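Local atomic coordinates of cryptic loci regulator 2 (Schizosaccharomyces pombe 972h-, PDB entry 5IKJ), a protein that promotes transcriptional silencing of fission yeast heterochromatin, acting upstream of histone deacetylases, and is required for nucleosome positioning and for silencing by the SHREC complex. Residues His189-Ile194 with Thr363-Phe368; Gly245-Ile250 with Ser329-Trp334; Pro311-Pro316 with Gly385-Trp390. All coordinates share one frame; numbering follows the deposited sequence.

Contact 1: His189-Ile194 with Thr363-Phe368; sequences HLYWLI and TVLPTF. With ZN (zinc ion), chain C.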
loop_
_atom_site.group_PDB
_atom_site.type_symbol
_atom_site.label_atom_id
_atom_site.label_comp_id
_atom_site.label_asym_id
_atom_site.label_seq_id
_atom_site.Cartn_x
_atom_site.Cartn_y
_atom_site.Cartn_z
ATOM N N HIS A 189 13.413 15.461 -8.197
ATOM C CA HIS A 189 14.499 15.905 -7.332
ATOM C C HIS A 189 13.961 16.670 -6.129
ATOM O O HIS A 189 14.449 16.493 -5.006
ATOM C CB HIS A 189 15.481 16.770 -8.119
ATOM C CG HIS A 189 16.791 16.973 -7.426
ATOM N ND1 HIS A 189 17.759 15.994 -7.365
ATOM C CD2 HIS A 189 17.293 18.040 -6.759
ATOM C CE1 HIS A 189 18.801 16.448 -6.693
ATOM N NE2 HIS A 189 18.544 17.687 -6.313
ATOM N N LEU A 190 12.960 17.527 -6.344
ATOM C CA LEU A 190 12.328 18.219 -5.225
ATOM C C LEU A 190 11.804 17.226 -4.198
ATOM O O LEU A 190 11.988 17.413 -2.989
ATOM C CB LEU A 190 11.189 19.106 -5.731
ATOM C CG LEU A 190 10.402 19.858 -4.652
ATOM C CD1 LEU A 190 11.301 20.830 -3.905
ATOM C CD2 LEU A 190 9.208 20.584 -5.253
ATOM N N TYR A 191 11.139 16.167 -4.662
ATOM C CA TYR A 191 10.581 15.175 -3.753
ATOM C C TYR A 191 11.681 14.438 -2.997
ATOM O O TYR A 191 11.506 14.081 -1.827
ATOM C CB TYR A 191 9.711 14.199 -4.542
ATOM C CG TYR A 191 9.131 13.072 -3.725
ATOM C CD1 TYR A 191 8.010 13.268 -2.930
ATOM C CD2 TYR A 191 9.695 11.805 -3.763
ATOM C CE1 TYR A 191 7.474 12.235 -2.187
ATOM C CE2 TYR A 191 9.166 10.767 -3.027
ATOM C CZ TYR A 191 8.056 10.987 -2.241
ATOM O OH TYR A 191 7.527 9.953 -1.503
ATOM N N TRP A 192 12.822 14.205 -3.648
ATOM C CA TRP A 192 13.952 13.580 -2.969
ATOM C C TRP A 192 14.530 14.496 -1.898
ATOM O O TRP A 192 14.967 14.027 -0.841
ATOM C CB TRP A 192 15.026 13.206 -3.990
ATOM C CG TRP A 192 16.306 12.732 -3.380
ATOM C CD1 TRP A 192 16.576 11.481 -2.907
ATOM C CD2 TRP A 192 17.501 13.499 -3.186
ATOM N NE1 TRP A 192 17.862 11.423 -2.426
ATOM C CE2 TRP A 192 18.450 12.650 -2.586
ATOM C CE3 TRP A 192 17.858 14.824 -3.458
ATOM C CZ2 TRP A 192 19.734 13.079 -2.253
ATOM C CZ3 TRP A 192 19.132 15.249 -3.127
ATOM C CH2 TRP A 192 20.055 14.380 -2.531
ATOM N N LEU A 193 14.541 15.808 -2.152
ATOM C CA LEU A 193 15.117 16.745 -1.193
ATOM C C LEU A 193 14.349 16.742 0.120
ATOM O O LEU A 193 14.945 16.874 1.195
ATOM C CB LEU A 193 15.147 18.153 -1.786
ATOM C CG LEU A 193 16.286 18.469 -2.757
ATOM C CD1 LEU A 193 16.064 19.833 -3.394
ATOM C CD2 LEU A 193 17.635 18.423 -2.050
ATOM N N ILE A 194 13.026 16.591 0.061
ATOM C CA ILE A 194 12.217 16.641 1.272
ATOM C C ILE A 194 11.968 15.266 1.883
ATOM O O ILE A 194 11.559 15.185 3.050
ATOM C CB ILE A 194 10.866 17.327 1.007
ATOM C CG1 ILE A 194 10.042 16.526 0.009
ATOM C CG2 ILE A 194 11.069 18.750 0.507
ATOM C CD1 ILE A 194 9.024 15.630 0.646
ATOM N N THR A 363 -2.074 11.491 6.087
ATOM C CA THR A 363 -1.320 10.288 5.760
ATOM C C THR A 363 0.000 10.699 5.120
ATOM O O THR A 363 0.009 11.325 4.055
ATOM C CB THR A 363 -2.119 9.388 4.820
ATOM O OG1 THR A 363 -3.344 8.996 5.452
ATOM C CG2 THR A 363 -1.322 8.139 4.453
ATOM N N VAL A 364 1.111 10.353 5.766
ATOM C CA VAL A 364 2.440 10.716 5.288
ATOM C C VAL A 364 3.038 9.520 4.562
ATOM O O VAL A 364 3.116 8.417 5.118
ATOM C CB VAL A 364 3.345 11.177 6.444
ATOM C CG1 VAL A 364 4.692 11.642 5.906
ATOM C CG2 VAL A 364 2.670 12.296 7.223
ATOM N N LEU A 365 3.467 9.744 3.330
ATOM C CA LEU A 365 3.967 8.670 2.485
ATOM C C LEU A 365 5.376 8.282 2.923
ATOM O O LEU A 365 6.286 9.114 2.834
ATOM C CB LEU A 365 3.979 9.117 1.033
ATOM C CG LEU A 365 4.366 8.103 -0.039
ATOM C CD1 LEU A 365 3.336 6.988 -0.124
ATOM C CD2 LEU A 365 4.503 8.828 -1.369
ATOM N N PRO A 366 5.600 7.056 3.387
ATOM C CA PRO A 366 6.958 6.659 3.766
ATOM C C PRO A 366 7.800 6.295 2.555
ATOM O O PRO A 366 7.307 5.768 1.555
ATOM C CB PRO A 366 6.722 5.439 4.662
ATOM C CG PRO A 366 5.506 4.819 4.094
ATOM C CD PRO A 366 4.640 5.955 3.589
ATOM N N THR A 367 9.092 6.596 2.654
ATOM C CA THR A 367 10.079 6.212 1.644
ATOM C C THR A 367 11.054 5.257 2.322
ATOM O O THR A 367 12.036 5.684 2.937
ATOM C CB THR A 367 10.791 7.437 1.055
ATOM O OG1 THR A 367 11.326 8.245 2.112
ATOM C CG2 THR A 367 9.819 8.265 0.219
ATOM N N PHE A 368 10.780 3.954 2.204
ATOM C CA PHE A 368 11.578 2.960 2.915
ATOM C C PHE A 368 12.940 2.763 2.261
ATOM O O PHE A 368 13.939 2.542 2.955
ATOM C CB PHE A 368 10.829 1.630 2.975
ATOM C CG PHE A 368 9.691 1.615 3.952
ATOM C CD1 PHE A 368 9.887 1.995 5.269
ATOM C CD2 PHE A 368 8.429 1.197 3.559
ATOM C CE1 PHE A 368 8.842 1.973 6.170
ATOM C CE2 PHE A 368 7.381 1.174 4.456
ATOM C CZ PHE A 368 7.587 1.563 5.764
HETATM ZN ZN ZN C . 17.644 14.094 -8.258
#

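Contact 2: Gly245-Ile250 with Ser329-Trp334; sequences GEVVWI and SICQTW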
loop_
_atom_site.group_PDB
_atom_site.type_symbol
_atom_site.label_atom_id
_atom_site.label_comp_id
_atom_site.label_asym_id
_atom_site.label_seq_id
_atom_site.Cartn_x
_atom_site.Cartn_y
_atom_site.Cartn_z
ATOM N N GLY A 245 -5.467 -10.771 -5.932
ATOM C CA GLY A 245 -4.684 -11.975 -6.097
ATOM C C GLY A 245 -5.150 -13.163 -5.287
ATOM O O GLY A 245 -4.579 -14.251 -5.432
ATOM N N GLU A 246 -6.166 -13.001 -4.443
ATOM C CA GLU A 246 -6.643 -14.104 -3.625
ATOM C C GLU A 246 -7.504 -15.057 -4.444
ATOM O O GLU A 246 -8.188 -14.657 -5.390
ATOM C CB GLU A 246 -7.451 -13.592 -2.434
ATOM C CG GLU A 246 -6.652 -12.785 -1.430
ATOM C CD GLU A 246 -7.387 -12.609 -0.116
ATOM O OE1 GLU A 246 -6.787 -12.885 0.944
ATOM O OE2 GLU A 246 -8.568 -12.201 -0.142
ATOM N N VAL A 247 -7.462 -16.330 -4.064
ATOM C CA VAL A 247 -8.309 -17.364 -4.645
ATOM C C VAL A 247 -9.531 -17.526 -3.753
ATOM O O VAL A 247 -9.399 -17.754 -2.544
ATOM C CB VAL A 247 -7.539 -18.688 -4.789
ATOM C CG1 VAL A 247 -8.475 -19.829 -5.167
ATOM C CG2 VAL A 247 -6.434 -18.541 -5.828
ATOM N N VAL A 248 -10.719 -17.407 -4.342
ATOM C CA VAL A 248 -11.967 -17.351 -3.600
ATOM C C VAL A 248 -12.979 -18.287 -4.253
ATOM O O VAL A 248 -12.722 -18.885 -5.298
ATOM C CB VAL A 248 -12.529 -15.915 -3.521
ATOM C CG1 VAL A 248 -11.477 -14.955 -2.977
ATOM C CG2 VAL A 248 -13.022 -15.447 -4.891
ATOM N N TRP A 249 -14.140 -18.406 -3.615
ATOM C CA TRP A 249 -15.293 -19.090 -4.185
ATOM C C TRP A 249 -16.306 -18.051 -4.643
ATOM O O TRP A 249 -16.662 -17.147 -3.880
ATOM C CB TRP A 249 -15.948 -20.030 -3.173
ATOM C CG TRP A 249 -15.201 -21.303 -2.928
ATOM C CD1 TRP A 249 -14.586 -21.681 -1.772
ATOM C CD2 TRP A 249 -14.997 -22.374 -3.860
ATOM N NE1 TRP A 249 -14.010 -22.919 -1.924
ATOM C CE2 TRP A 249 -14.248 -23.365 -3.197
ATOM C CE3 TRP A 249 -15.374 -22.588 -5.189
ATOM C CZ2 TRP A 249 -13.867 -24.553 -3.818
ATOM C CZ3 TRP A 249 -14.994 -23.769 -5.805
ATOM C CH2 TRP A 249 -14.248 -24.735 -5.119
ATOM N N ILE A 250 -16.760 -18.180 -5.885
ATOM C CA ILE A 250 -17.811 -17.331 -6.431
ATOM C C ILE A 250 -19.121 -18.103 -6.409
ATOM O O ILE A 250 -19.154 -19.306 -6.694
ATOM C CB ILE A 250 -17.461 -16.865 -7.859
ATOM C CG1 ILE A 250 -16.328 -15.836 -7.830
ATOM C CG2 ILE A 250 -18.684 -16.302 -8.566
ATOM C CD1 ILE A 250 -16.606 -14.626 -6.965
ATOM N N SER A 329 -3.679 -25.972 -7.320
ATOM C CA SER A 329 -2.243 -25.762 -7.474
ATOM C C SER A 329 -1.812 -24.420 -6.895
ATOM O O SER A 329 -0.753 -24.322 -6.266
ATOM C CB SER A 329 -1.862 -25.855 -8.952
ATOM O OG SER A 329 -0.457 -25.814 -9.122
ATOM N N ILE A 330 -2.619 -23.377 -7.094
ATOM C CA ILE A 330 -2.257 -22.050 -6.607
ATOM C C ILE A 330 -2.316 -22.005 -5.086
ATOM O O ILE A 330 -1.461 -21.395 -4.436
ATOM C CB ILE A 330 -3.172 -20.984 -7.238
ATOM C CG1 ILE A 330 -3.044 -21.006 -8.763
ATOM C CG2 ILE A 330 -2.824 -19.598 -6.705
ATOM C CD1 ILE A 330 -4.125 -20.225 -9.480
ATOM N N CYS A 331 -3.322 -22.647 -4.496
ATOM C CA CYS A 331 -3.539 -22.586 -3.057
ATOM C C CYS A 331 -2.596 -23.488 -2.272
ATOM O O CYS A 331 -2.794 -23.668 -1.066
ATOM C CB CYS A 331 -4.993 -22.939 -2.740
ATOM S SG CYS A 331 -6.167 -21.744 -3.420
ATOM N N GLN A 332 -1.583 -24.055 -2.926
ATOM C CA GLN A 332 -0.494 -24.736 -2.246
ATOM C C GLN A 332 0.783 -23.912 -2.236
ATOM O O GLN A 332 1.781 -24.349 -1.653
ATOM C CB GLN A 332 -0.219 -26.095 -2.902
ATOM C CG GLN A 332 -1.310 -27.123 -2.681
ATOM C CD GLN A 332 -0.813 -28.542 -2.868
ATOM O OE1 GLN A 332 0.058 -28.802 -3.697
ATOM N NE2 GLN A 332 -1.356 -29.466 -2.086
ATOM N N THR A 333 0.780 -22.739 -2.858
ATOM C CA THR A 333 1.978 -21.927 -2.986
ATOM C C THR A 333 2.001 -20.820 -1.938
ATOM O O THR A 333 1.036 -20.592 -1.205
ATOM C CB THR A 333 2.076 -21.312 -4.386
ATOM O OG1 THR A 333 0.994 -20.393 -4.583
ATOM C CG2 THR A 333 2.034 -22.387 -5.457
ATOM N N TRP A 334 3.139 -20.130 -1.875
ATOM C CA TRP A 334 3.276 -18.917 -1.081
ATOM C C TRP A 334 4.450 -18.125 -1.630
ATOM O O TRP A 334 5.399 -18.697 -2.171
ATOM C CB TRP A 334 3.480 -19.223 0.409
ATOM C CG TRP A 334 4.721 -20.014 0.715
ATOM C CD1 TRP A 334 4.842 -21.373 0.735
ATOM C CD2 TRP A 334 6.011 -19.491 1.058
ATOM N NE1 TRP A 334 6.128 -21.729 1.064
ATOM C CE2 TRP A 334 6.865 -20.593 1.268
ATOM C CE3 TRP A 334 6.527 -18.200 1.205
ATOM C CZ2 TRP A 334 8.206 -20.441 1.618
ATOM C CZ3 TRP A 334 7.859 -18.053 1.552
ATOM C CH2 TRP A 334 8.683 -19.168 1.754
#

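Contact 3: Pro311-Pro316 with Gly385-Trp390; sequences PWSRHP and GAEKLW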
loop_
_atom_site.group_PDB
_atom_site.type_symbol
_atom_site.label_atom_id
_atom_site.label_comp_id
_atom_site.label_asym_id
_atom_site.label_seq_id
_atom_site.Cartn_x
_atom_site.Cartn_y
_atom_site.Cartn_z
ATOM N N PRO A 311 -14.494 -17.131 1.332
ATOM C CA PRO A 311 -13.070 -17.480 1.365
ATOM C C PRO A 311 -12.844 -18.917 0.921
ATOM O O PRO A 311 -13.694 -19.790 1.106
ATOM C CB PRO A 311 -12.683 -17.275 2.835
ATOM C CG PRO A 311 -13.730 -16.374 3.389
ATOM C CD PRO A 311 -14.985 -16.729 2.662
ATOM N N TRP A 312 -11.670 -19.152 0.330
ATOM C CA TRP A 312 -11.356 -20.471 -0.209
ATOM C C TRP A 312 -11.532 -21.571 0.827
ATOM O O TRP A 312 -11.918 -22.694 0.481
ATOM C CB TRP A 312 -9.923 -20.491 -0.743
ATOM C CG TRP A 312 -9.555 -21.796 -1.365
ATOM C CD1 TRP A 312 -8.704 -22.736 -0.860
ATOM C CD2 TRP A 312 -10.039 -22.316 -2.607
ATOM N NE1 TRP A 312 -8.622 -23.808 -1.718
ATOM C CE2 TRP A 312 -9.435 -23.575 -2.797
ATOM C CE3 TRP A 312 -10.923 -21.839 -3.579
ATOM C CZ2 TRP A 312 -9.684 -24.360 -3.920
ATOM C CZ3 TRP A 312 -11.169 -22.620 -4.692
ATOM C CH2 TRP A 312 -10.552 -23.867 -4.853
ATOM N N SER A 313 -11.255 -21.278 2.096
ATOM C CA SER A 313 -11.315 -22.288 3.145
ATOM C C SER A 313 -12.735 -22.614 3.586
ATOM O O SER A 313 -12.908 -23.429 4.499
ATOM C CB SER A 313 -10.497 -21.831 4.357
ATOM O OG SER A 313 -10.870 -20.526 4.762
ATOM N N ARG A 314 -13.753 -22.013 2.967
ATOM C CA ARG A 314 -15.126 -22.279 3.380
ATOM C C ARG A 314 -15.653 -23.581 2.788
ATOM O O ARG A 314 -16.346 -24.339 3.475
ATOM C CB ARG A 314 -16.030 -21.109 2.984
ATOM C CG ARG A 314 -17.493 -21.271 3.393
ATOM C CD ARG A 314 -17.634 -21.642 4.864
ATOM N NE ARG A 314 -19.025 -21.667 5.303
ATOM C CZ ARG A 314 -19.895 -22.622 4.985
ATOM N NH1 ARG A 314 -19.529 -23.631 4.207
ATOM N NH2 ARG A 314 -21.139 -22.561 5.438
ATOM N N HIS A 315 -15.338 -23.860 1.522
ATOM C CA HIS A 315 -15.821 -25.061 0.860
ATOM C C HIS A 315 -14.651 -25.899 0.356
ATOM O O HIS A 315 -13.568 -25.365 0.093
ATOM C CB HIS A 315 -16.738 -24.714 -0.321
ATOM C CG HIS A 315 -17.877 -23.812 0.041
ATOM N ND1 HIS A 315 -18.859 -24.174 0.937
ATOM C CD2 HIS A 315 -18.194 -22.565 -0.380
ATOM C CE1 HIS A 315 -19.729 -23.188 1.057
ATOM N NE2 HIS A 315 -19.349 -22.199 0.268
ATOM N N PRO A 316 -14.836 -27.208 0.205
ATOM C CA PRO A 316 -13.754 -28.051 -0.308
ATOM C C PRO A 316 -13.672 -28.013 -1.824
ATOM O O PRO A 316 -14.661 -27.775 -2.521
ATOM C CB PRO A 316 -14.145 -29.452 0.176
ATOM C CG PRO A 316 -15.640 -29.417 0.206
ATOM C CD PRO A 316 -16.044 -27.993 0.517
ATOM N N GLY A 385 -1.096 -19.464 0.374
ATOM C CA GLY A 385 -2.063 -20.215 -0.398
ATOM C C GLY A 385 -3.095 -19.322 -1.054
ATOM O O GLY A 385 -2.772 -18.550 -1.962
ATOM N N ALA A 386 -4.341 -19.408 -0.588
ATOM C CA ALA A 386 -5.435 -18.657 -1.189
ATOM C C ALA A 386 -5.499 -17.211 -0.722
ATOM O O ALA A 386 -6.110 -16.382 -1.407
ATOM C CB ALA A 386 -6.770 -19.336 -0.875
ATOM N N GLU A 387 -4.886 -16.884 0.412
ATOM C CA GLU A 387 -5.099 -15.608 1.076
ATOM C C GLU A 387 -3.855 -14.729 1.009
ATOM O O GLU A 387 -2.727 -15.217 0.891
ATOM C CB GLU A 387 -5.499 -15.826 2.536
ATOM C CG GLU A 387 -6.835 -16.533 2.693
ATOM C CD GLU A 387 -7.081 -17.031 4.103
ATOM O OE1 GLU A 387 -6.099 -17.374 4.794
ATOM O OE2 GLU A 387 -8.258 -17.080 4.520
ATOM N N LYS A 388 -4.084 -13.422 1.085
ATOM C CA LYS A 388 -3.028 -12.423 1.138
ATOM C C LYS A 388 -2.889 -11.919 2.568
ATOM O O LYS A 388 -3.891 -11.667 3.244
ATOM C CB LYS A 388 -3.348 -11.257 0.202
ATOM C CG LYS A 388 -2.143 -10.535 -0.378
ATOM C CD LYS A 388 -2.587 -9.476 -1.379
ATOM C CE LYS A 388 -1.412 -8.854 -2.115
ATOM N NZ LYS A 388 -1.862 -8.096 -3.315
ATOM N N LEU A 389 -1.648 -11.771 3.027
ATOM C CA LEU A 389 -1.376 -11.321 4.384
ATOM C C LEU A 389 -0.410 -10.148 4.359
ATOM O O LEU A 389 0.469 -10.060 3.499
ATOM C CB LEU A 389 -0.805 -12.448 5.251
ATOM C CG LEU A 389 -1.829 -13.469 5.749
ATOM C CD1 LEU A 389 -1.128 -14.674 6.350
ATOM C CD2 LEU A 389 -2.772 -12.838 6.768
ATOM N N TRP A 390 -0.587 -9.247 5.322
ATOM C CA TRP A 390 0.162 -8.003 5.375
ATOM C C TRP A 390 0.711 -7.760 6.774
ATOM O O TRP A 390 0.293 -8.381 7.755
ATOM C CB TRP A 390 -0.710 -6.796 5.006
ATOM C CG TRP A 390 -1.256 -6.756 3.602
ATOM C CD1 TRP A 390 -2.467 -7.234 3.175
ATOM C CD2 TRP A 390 -0.633 -6.167 2.451
ATOM N NE1 TRP A 390 -2.625 -6.989 1.833
ATOM C CE2 TRP A 390 -1.516 -6.338 1.364
ATOM C CE3 TRP A 390 0.586 -5.518 2.233
ATOM C CZ2 TRP A 390 -1.214 -5.885 0.079
ATOM C CZ3 TRP A 390 0.883 -5.071 0.955
ATOM C CH2 TRP A 390 -0.014 -5.256 -0.104
#

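Contact 1: His189-Ile194 with Thr363-Phe368
Y191, on helix 183-195, meets the loop T363-F368 through the far end of its ring, where the phenol oxygen comes between two methyl groups. OH lies 3.2 Å from L365 CD2 and 3.3 Å from T367 CG2, whereas the ring carbons stay at 4.1 Å or more, so the tight part is concentrated on one atom. The side chain extends from the helix with CG anti to the backbone N (chi1 177°); L365 runs across it at about a right angle, and T367 points back against the direction of the tyrosine. Beyond the two methyls the loop turns to the chain of another protein, which hydrogen-bonds T367 N and L365 O, while T367 stays partly exposed. On the helix, H189 ND1 binds the zinc ion at 2.1 Å, with C204, C206 and C209 completing the site. H66 of helix 50-67 stacks on the Y191 ring. Cut back to an alanine, Y191 would probably leave a gap between helix and loop, with L365 CD2 and T367 CG2 losing their shared neighbour. The chemistry probably implies a cost: the phenol oxygen is buried among methyl groups with no partner in the model.

Contact 2: Gly245-Ile250 with Ser329-Trp334
V247, at the start of strand 247-252, carries the whole contact from its side, pointing at the place where helix 325-330 ends. Its branches can be followed outward from CB, which already lies 3.6 Å from C331 SG. CG1, the branch that a chi1 of 170° holds anti to the main-chain nitrogen, approaches the same sulfur at 3.5 Å. The other branch, CG2, lies beside the backbone N and touches I330 CG2 at 3.9 Å, while SG is slightly farther from it at 4.0 Å. The sulfur therefore packs against the valine's branch point and both methyls, and the isoleucine meets one methyl alone. These distances describe apolar packing, with all three residues buried. W312 touches both V247 and C331, and R518 of helix 518-522 touches both V247 and I330.

C331 is the first residue after the helix to leave helical backbone angles, and a type I turn from I330 to T333 redirects the chain. T333 N and OG1 both donate to I330 O; the hydroxyl bond is 2.7 Å long, in the carbonyl plane and on a lone pair, with a C=O...donor angle of 143°. The whole is a helix-to-strand connection, in which a hydrogen-bonded turn leads from helix 325-330 into strand 333-340 of the mixed sheet, packed against a strand of the five-stranded antiparallel sheet.

Contact 3: Pro311-Pro316 with Gly385-Trp390
A small apolar contact between W312 and A386 joins two loops at the edges of neighbouring sheets, with a looser approach of S313 to E387 beside it. The evidence for close packing is the 3.4 Å separation of W312 CB and A386 CB. The same alanine methyl lies 3.7 Å from W312 CG and 3.9 Å from CD1, so it meets the root of the indole obliquely. A chi1 of -177° carries the indole away from the methyl, and W249 stacks on it. Both W312 and A386 also touch V247 of strand 247-252, and A386 and V247 are joined by backbone hydrogen bonding.

Segment 311-316 follows strand 309-311, an outermost strand of the five-stranded antiparallel sheet, and R314 N bonds back to P311 O at 2.9 Å as the chain turns. Segment 385-390 includes the tight connection between antiparallel strands 377-384 and 387-390; G385 there has a positive phi, which glycine adopts readily. This part lies in the Clr2 family region assigned to the SH3 clan.

S313 OG is 4.3 Å from E387 OE2, too far to count as a hydrogen bond. The carboxylate instead accepts from Y496 OH at OE2 and from the backbone N of R494 at OE1.

Contacts 2 and 3 belong together: their centres are 6 Å apart, and both bring the five-stranded antiparallel sheet against the mixed sheet. They are also bonded directly, K388 N donating to E246 OE1 and G385 N to T333 O, so polar links flank the apolar side-chain packing. Contact 2 is buried throughout, whereas contact 3 passes from a buried alanine-tryptophan pair to partly exposed S313 and E387. Contact 1 lies about 35 Å from either, between centres, on the opposite side of the chain's centre. It joins a zinc-binding helix to a loop and, unlike the other two, directs a polar atom into mainly buried methyl packing.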